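Local structure of glyoxalase family protein (2P7O) at residues K13-N16 against K17-F21; V79-Y82 against T83-K87. The protein catalyses the hydration of the antibiotic fosfomycin, probably with manganese as cofactor, and so makes the bacterium resistant to the drug. All coordinates share one frame; numbering follows the deposited sequence.

Contact 1: residues K13-N16 against K17-F21; sequences KDLN and KTTAF
D14, the N-cap of helix 15-26, accepts from K17 N through OD1 at 2.9 Å, nearly straight at 166°. The amide meets OD1 from above the carboxylate plane. A second, weak bond runs from N16 N to the same oxygen. CG of D14 stands anti to its own backbone N (chi1 179°), which brings the carboxylate back over these amides. The main chain continues the turn, with T18 N on D14 O at 3.1 Å.

L15 O is gripped twice by T19. The hydroxyl OG1 donates to it at 2.7 Å and the amide N at 2.9 Å, from opposite faces of the carbonyl plane. T19 OG1 is also hydrogen-bonded to K45 NZ of strand 44-49. L15 and T18 touch I56 of strand 52-58, so this face of the helix lies on the sheet.

A water accepts from D14 N and is also hydrogen-bonded to T18 OG1.

The side chains of D14 and K17 cross at about a right angle. The contact is made by the K17 methylenes, with CG 3.5 Å from D14 CG. The carboxylate sits at a helix start, where the helix dipole and the nearby lysine would probably favour its charged form.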
ATOM      1  N   LYS A  13      -6.848  -8.935  11.878  1.00 19.60           N
ATOM      2  CA  LYS A  13      -7.539  -9.512  13.012  1.00 20.65           C
ATOM      3  C   LYS A  13      -6.641 -10.119  14.077  1.00 22.98           C
ATOM      4  O   LYS A  13      -6.889  -9.997  15.298  1.00 23.86           O
ATOM      5  CB  LYS A  13      -8.543 -10.596  12.534  1.00 25.82           C
ATOM      6  CG  LYS A  13      -9.357 -11.167  13.680  1.00 25.96           C
ATOM      7  CD  LYS A  13     -10.821 -11.062  13.355  1.00 35.79           C
ATOM      8  CE  LYS A  13     -11.713 -11.268  14.583  1.00 40.91           C
ATOM      9  NZ  LYS A  13     -12.314  -9.944  14.958  1.00 54.50           N
ATOM     10  N   ASP A  14      -5.613 -10.771  13.561  1.00 23.89           N
ATOM     11  CA  ASP A  14      -4.742 -11.539  14.464  1.00 21.76           C
ATOM     12  C   ASP A  14      -3.291 -11.239  14.112  1.00 21.08           C
ATOM     13  O   ASP A  14      -2.785 -11.713  13.099  1.00 22.01           O
ATOM     14  CB  ASP A  14      -5.112 -12.998  14.230  1.00 20.67           C
ATOM     15  CG  ASP A  14      -4.321 -14.006  15.030  1.00 19.64           C
ATOM     16  OD1 ASP A  14      -3.123 -13.753  15.305  1.00 22.45           O
ATOM     17  OD2 ASP A  14      -4.991 -14.916  15.577  1.00 22.77           O
ATOM     18  N   LEU A  15      -2.643 -10.455  14.950  1.00 23.29           N
ATOM     19  CA  LEU A  15      -1.238 -10.092  14.808  1.00 22.27           C
ATOM     20  C   LEU A  15      -0.302 -11.310  14.778  1.00 22.43           C
ATOM     21  O   LEU A  15       0.751 -11.232  14.116  1.00 21.61           O
ATOM     22  CB  LEU A  15      -0.858  -9.263  16.040  1.00 29.30           C
ATOM     23  CG  LEU A  15       0.612  -9.027  16.312  1.00 34.29           C
ATOM     24  CD1 LEU A  15       1.353  -8.483  15.090  1.00 55.75           C
ATOM     25  CD2 LEU A  15       0.831  -8.045  17.470  1.00 54.38           C
ATOM     26  N   ASN A  16      -0.660 -12.417  15.420  1.00 20.93           N
ATOM     27  CA  ASN A  16       0.297 -13.536  15.436  1.00 19.08           C
ATOM     28  C   ASN A  16       0.277 -14.288  14.128  1.00 21.87           C
ATOM     29  O   ASN A  16       1.349 -14.713  13.642  1.00 20.62           O
ATOM     30  CB  ASN A  16      -0.024 -14.450  16.608  1.00 17.47           C
ATOM     31  CG  ASN A  16       0.636 -13.986  17.918  1.00 17.99           C
ATOM     32  OD1 ASN A  16       1.256 -12.929  18.023  1.00 28.27           O
ATOM     33  ND2 ASN A  16       0.420 -14.750  19.002  1.00 18.62           N
ATOM     34  N   LYS A  17      -0.916 -14.461  13.547  1.00 21.01           N
ATOM     35  CA  LYS A  17      -1.031 -15.083  12.229  1.00 17.38           C
ATOM     36  C   LYS A  17      -0.333 -14.213  11.189  1.00 20.62           C
ATOM     37  O   LYS A  17       0.435 -14.681  10.350  1.00 26.84           O
ATOM     38  CB  LYS A  17      -2.527 -15.253  11.831  1.00 18.58           C
ATOM     39  CG  LYS A  17      -3.057 -16.371  12.741  1.00 19.31           C
ATOM     40  CD  LYS A  17      -4.546 -16.559  12.475  1.00 21.71           C
ATOM     41  CE  LYS A  17      -5.033 -17.936  12.911  1.00 22.11           C
ATOM     42  NZ  LYS A  17      -6.431 -18.147  12.393  1.00 24.71           N
ATOM     43  N   THR A  18      -0.572 -12.894  11.257  1.00 19.16           N
ATOM     44  CA  THR A  18       0.061 -12.052  10.250  1.00 16.57           C
ATOM     45  C   THR A  18       1.563 -12.005  10.392  1.00 17.73           C
ATOM     46  O   THR A  18       2.257 -11.879   9.407  1.00 17.96           O
ATOM     47  CB  THR A  18      -0.606 -10.681  10.284  1.00 16.34           C
ATOM     48  OG1 THR A  18      -2.019 -10.998  10.077  1.00 18.42           O
ATOM     49  CG2 THR A  18      -0.081  -9.719   9.237  1.00 15.90           C
ATOM     50  N   THR A  19       2.070 -12.029  11.613  1.00 18.74           N
ATOM     51  CA  THR A  19       3.532 -12.090  11.819  1.00 20.66           C
ATOM     52  C   THR A  19       4.122 -13.285  11.075  1.00 19.99           C
ATOM     53  O   THR A  19       5.167 -13.240  10.439  1.00 18.76           O
ATOM     54  CB  THR A  19       3.781 -12.232  13.330  1.00 21.10           C
ATOM     55  OG1 THR A  19       3.449 -10.936  13.897  1.00 23.61           O
ATOM     56  CG2 THR A  19       5.262 -12.451  13.592  1.00 19.36           C
ATOM     57  N   ALA A  20       3.403 -14.402  11.128  1.00 18.14           N
ATOM     58  CA  ALA A  20       3.945 -15.627  10.528  1.00 18.24           C
ATOM     59  C   ALA A  20       3.877 -15.493   9.010  1.00 19.13           C
ATOM     60  O   ALA A  20       4.858 -15.924   8.358  1.00 19.05           O
ATOM     61  CB  ALA A  20       3.185 -16.807  11.049  1.00 25.65           C
ATOM     62  N   PHE A  21       2.786 -14.910   8.473  1.00 20.10           N
ATOM     63  CA  PHE A  21       2.687 -14.669   7.039  1.00 18.06           C
ATOM     64  C   PHE A  21       3.877 -13.840   6.540  1.00 16.51           C
ATOM     65  O   PHE A  21       4.585 -14.198   5.586  1.00 19.29           O
ATOM     66  CB  PHE A  21       1.342 -13.924   6.844  1.00 18.96           C
ATOM     67  CG  PHE A  21       1.106 -13.545   5.391  1.00 18.30           C
ATOM     68  CD1 PHE A  21       0.673 -14.471   4.476  1.00 22.93           C
ATOM     69  CD2 PHE A  21       1.327 -12.244   5.012  1.00 21.53           C
ATOM     70  CE1 PHE A  21       0.508 -14.150   3.140  1.00 24.39           C
ATOM     71  CE2 PHE A  21       1.173 -11.896   3.682  1.00 23.03           C
ATOM     72  CZ  PHE A  21       0.702 -12.835   2.775  1.00 26.02           C
TER
HETATM   73  O   HOH W   1      -4.843 -11.792  10.975  1.00 21.74           O

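Contact 2: residues V79-Y82 against T83-K87; sequences VDEY and TERIK
V79 O is approached by two groups of T83. The amide T83 N donates to it at 2.9 Å. T83 OG1 also lies 2.9 Å from V79 O. OG1 stands anti to the carbonyl carbon of T83 (chi1 -65°), which turns the hydroxyl back toward the preceding turn. E84 N to D80 O and R85 N to E81 O, both 3.0 Å, are the next backbone bonds of the helix. D80 O also accepts from a water that donates to E84 OE2 as well, so the water bridges one turn to the next.

All of these are i to i+4 pairs of helix 79-89. In this glyoxalase-family fold the helix packs on a mixed sheet. V79, Y82 and T83 touch I107 of strand 106-110, and I86 touches F109 of the same strand. D80 OD2 forms a salt bridge with R105 NH1.

The R85 guanidinium meets both E81 and Y82, from directions about a right angle apart. E81 OE2 is 3.1 Å from R85 NE in a salt bridge held by charge rather than by a directed hydrogen bond, since OE2 stands off the plane of the guanidinium. The carboxylate and guanidinium planes are 43° apart. R85 and Y82 run side by side in the same direction. NH2 of R85 comes over one face of the Y82 ring, 3.6 Å from CZ. R85 CZ is 4.6 Å from the ring centroid, an off-centre cation-pi contact. Beyond the ring, Y82 OH makes a weak hydrogen bond with M1 N of the second subunit.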
ATOM      1  N   VAL A  79      10.997 -17.377  -8.301  1.00 21.05           N
ATOM      2  CA  VAL A  79       9.522 -17.466  -8.366  1.00 19.06           C
ATOM      3  C   VAL A  79       8.979 -18.806  -7.901  1.00 21.22           C
ATOM      4  O   VAL A  79       8.006 -18.802  -7.146  1.00 18.64           O
ATOM      5  CB  VAL A  79       9.035 -17.232  -9.811  1.00 18.84           C
ATOM      6  CG1 VAL A  79       7.527 -17.520  -9.941  1.00 25.45           C
ATOM      7  CG2 VAL A  79       9.330 -15.783 -10.229  1.00 21.89           C
ATOM      8  N   ASP A  80       9.489 -19.926  -8.388  1.00 19.04           N
ATOM      9  CA  ASP A  80       8.948 -21.221  -7.962  1.00 22.53           C
ATOM     10  C   ASP A  80       9.147 -21.492  -6.477  1.00 21.05           C
ATOM     11  O   ASP A  80       8.296 -22.032  -5.751  1.00 23.84           O
ATOM     12  CB  ASP A  80       9.568 -22.353  -8.846  1.00 22.08           C
ATOM     13  CG  ASP A  80       9.195 -22.120 -10.309  1.00 25.01           C
ATOM     14  OD1 ASP A  80       7.985 -22.155 -10.654  1.00 27.22           O
ATOM     15  OD2 ASP A  80      10.016 -21.805 -11.211  1.00 22.85           O
ATOM     16  N   GLU A  81      10.292 -21.093  -5.933  1.00 22.61           N
ATOM     17  CA  GLU A  81      10.578 -21.247  -4.505  1.00 23.12           C
ATOM     18  C   GLU A  81       9.604 -20.453  -3.637  1.00 27.27           C
ATOM     19  O   GLU A  81       9.089 -20.945  -2.613  1.00 25.48           O
ATOM     20  CB  GLU A  81      12.027 -20.793  -4.211  1.00 29.08           C
ATOM     21  CG  GLU A  81      12.664 -21.499  -3.013  1.00 36.49           C
ATOM     22  CD  GLU A  81      12.537 -20.632  -1.771  1.00 41.18           C
ATOM     23  OE1 GLU A  81      13.283 -19.629  -1.777  1.00 49.18           O
ATOM     24  OE2 GLU A  81      11.648 -20.943  -0.937  1.00 52.39           O
ATOM     25  N   TYR A  82       9.357 -19.201  -4.022  1.00 23.04           N
ATOM     26  CA  TYR A  82       8.369 -18.414  -3.262  1.00 20.30           C
ATOM     27  C   TYR A  82       6.990 -19.031  -3.416  1.00 17.94           C
ATOM     28  O   TYR A  82       6.166 -18.988  -2.515  1.00 20.21           O
ATOM     29  CB  TYR A  82       8.376 -16.936  -3.717  1.00 19.10           C
ATOM     30  CG  TYR A  82       9.429 -16.105  -3.012  1.00 17.57           C
ATOM     31  CD1 TYR A  82      10.628 -15.756  -3.621  1.00 19.68           C
ATOM     32  CD2 TYR A  82       9.235 -15.569  -1.741  1.00 17.73           C
ATOM     33  CE1 TYR A  82      11.591 -14.985  -3.015  1.00 20.22           C
ATOM     34  CE2 TYR A  82      10.181 -14.811  -1.115  1.00 21.24           C
ATOM     35  CZ  TYR A  82      11.360 -14.505  -1.748  1.00 20.75           C
ATOM     36  OH  TYR A  82      12.327 -13.736  -1.098  1.00 23.28           O
ATOM     37  N   THR A  83       6.710 -19.553  -4.627  1.00 19.06           N
ATOM     38  CA  THR A  83       5.402 -20.174  -4.801  1.00 23.10           C
ATOM     39  C   THR A  83       5.194 -21.288  -3.778  1.00 21.72           C
ATOM     40  O   THR A  83       4.100 -21.469  -3.208  1.00 24.45           O
ATOM     41  CB  THR A  83       5.214 -20.699  -6.227  1.00 22.05           C
ATOM     42  OG1 THR A  83       5.208 -19.566  -7.134  1.00 21.96           O
ATOM     43  CG2 THR A  83       3.874 -21.403  -6.395  1.00 32.57           C
ATOM     44  N   GLU A  84       6.283 -21.988  -3.521  1.00 22.84           N
ATOM     45  CA  GLU A  84       6.176 -23.080  -2.533  1.00 26.97           C
ATOM     46  C   GLU A  84       5.969 -22.531  -1.123  1.00 26.87           C
ATOM     47  O   GLU A  84       5.312 -23.110  -0.240  1.00 23.94           O
ATOM     48  CB  GLU A  84       7.535 -23.812  -2.508  1.00 30.50           C
ATOM     49  CG  GLU A  84       7.916 -24.411  -3.855  1.00 38.01           C
ATOM     50  CD  GLU A  84       7.482 -25.855  -3.971  1.00 45.34           C
ATOM     51  OE1 GLU A  84       7.922 -26.671  -3.128  1.00 61.79           O
ATOM     52  OE2 GLU A  84       6.728 -26.178  -4.926  1.00 69.21           O
ATOM     53  N   ARG A  85       6.770 -21.483  -0.853  1.00 23.06           N
ATOM     54  CA  ARG A  85       6.694 -20.938   0.508  1.00 24.39           C
ATOM     55  C   ARG A  85       5.267 -20.499   0.766  1.00 22.93           C
ATOM     56  O   ARG A  85       4.802 -20.650   1.911  1.00 27.08           O
ATOM     57  CB  ARG A  85       7.757 -19.882   0.672  1.00 27.17           C
ATOM     58  CG  ARG A  85       9.144 -20.476   0.985  1.00 29.74           C
ATOM     59  CD  ARG A  85       9.886 -19.330   1.667  1.00 35.87           C
ATOM     60  NE  ARG A  85      10.630 -18.522   0.715  1.00 31.96           N
ATOM     61  CZ  ARG A  85      11.703 -17.849   1.168  1.00 33.60           C
ATOM     62  NH1 ARG A  85      11.969 -18.009   2.462  1.00 49.83           N
ATOM     63  NH2 ARG A  85      12.454 -17.142   0.372  1.00 36.92           N
ATOM     64  N   ILE A  86       4.563 -19.969  -0.248  1.00 20.43           N
ATOM     65  CA  ILE A  86       3.203 -19.477  -0.029  1.00 21.58           C
ATOM     66  C   ILE A  86       2.203 -20.600   0.110  1.00 21.60           C
ATOM     67  O   ILE A  86       1.301 -20.566   0.956  1.00 34.85           O
ATOM     68  CB  ILE A  86       2.807 -18.638  -1.279  1.00 23.94           C
ATOM     69  CG1 ILE A  86       3.906 -17.618  -1.544  1.00 31.20           C
ATOM     70  CG2 ILE A  86       1.440 -18.029  -1.014  1.00 22.85           C
ATOM     71  CD1 ILE A  86       3.631 -16.328  -0.839  1.00 45.16           C
ATOM     72  N   LYS A  87       2.302 -21.608  -0.755  1.00 23.36           N
ATOM     73  CA  LYS A  87       1.319 -22.704  -0.651  1.00 28.02           C
ATOM     74  C   LYS A  87       1.429 -23.398   0.707  1.00 31.21           C
ATOM     75  O   LYS A  87       0.476 -23.688   1.405  1.00 31.27           O
ATOM     76  CB  LYS A  87       1.542 -23.742  -1.757  1.00 30.57           C
ATOM     77  CG  LYS A  87       1.522 -23.270  -3.183  1.00 35.17           C
ATOM     78  CD  LYS A  87       2.095 -24.312  -4.155  1.00 35.26           C
ATOM     79  CE  LYS A  87       1.181 -24.508  -5.350  1.00 35.40           C
ATOM     80  NZ  LYS A  87       1.852 -24.629  -6.667  1.00 36.91           N
TER
HETATM   81  O   HOH W   2       6.563 -23.935  -6.989  1.00 30.88           O

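Contacts 1 and 2 lie on different helices, 15-26 and 79-89, with centres about 19 Å apart. Both contacts are partly buried. T18 and T19 in contact 1, and V79, Y82 and I86 in contact 2, are buried, while N16, K17, D80, E81 and E84 are exposed. Each helix packs against a different four-stranded mixed sheet of the glyoxalase fold. Both contacts have a threonine hydroxyl near the carbonyl four residues earlier. Contact 1 is at a helix start, and its chemistry is that of capping. Contact 2 runs from the first residue of its helix through most of its length. There charged side chains and an aromatic ring interact, and Y82 makes a weak bond to the second subunit.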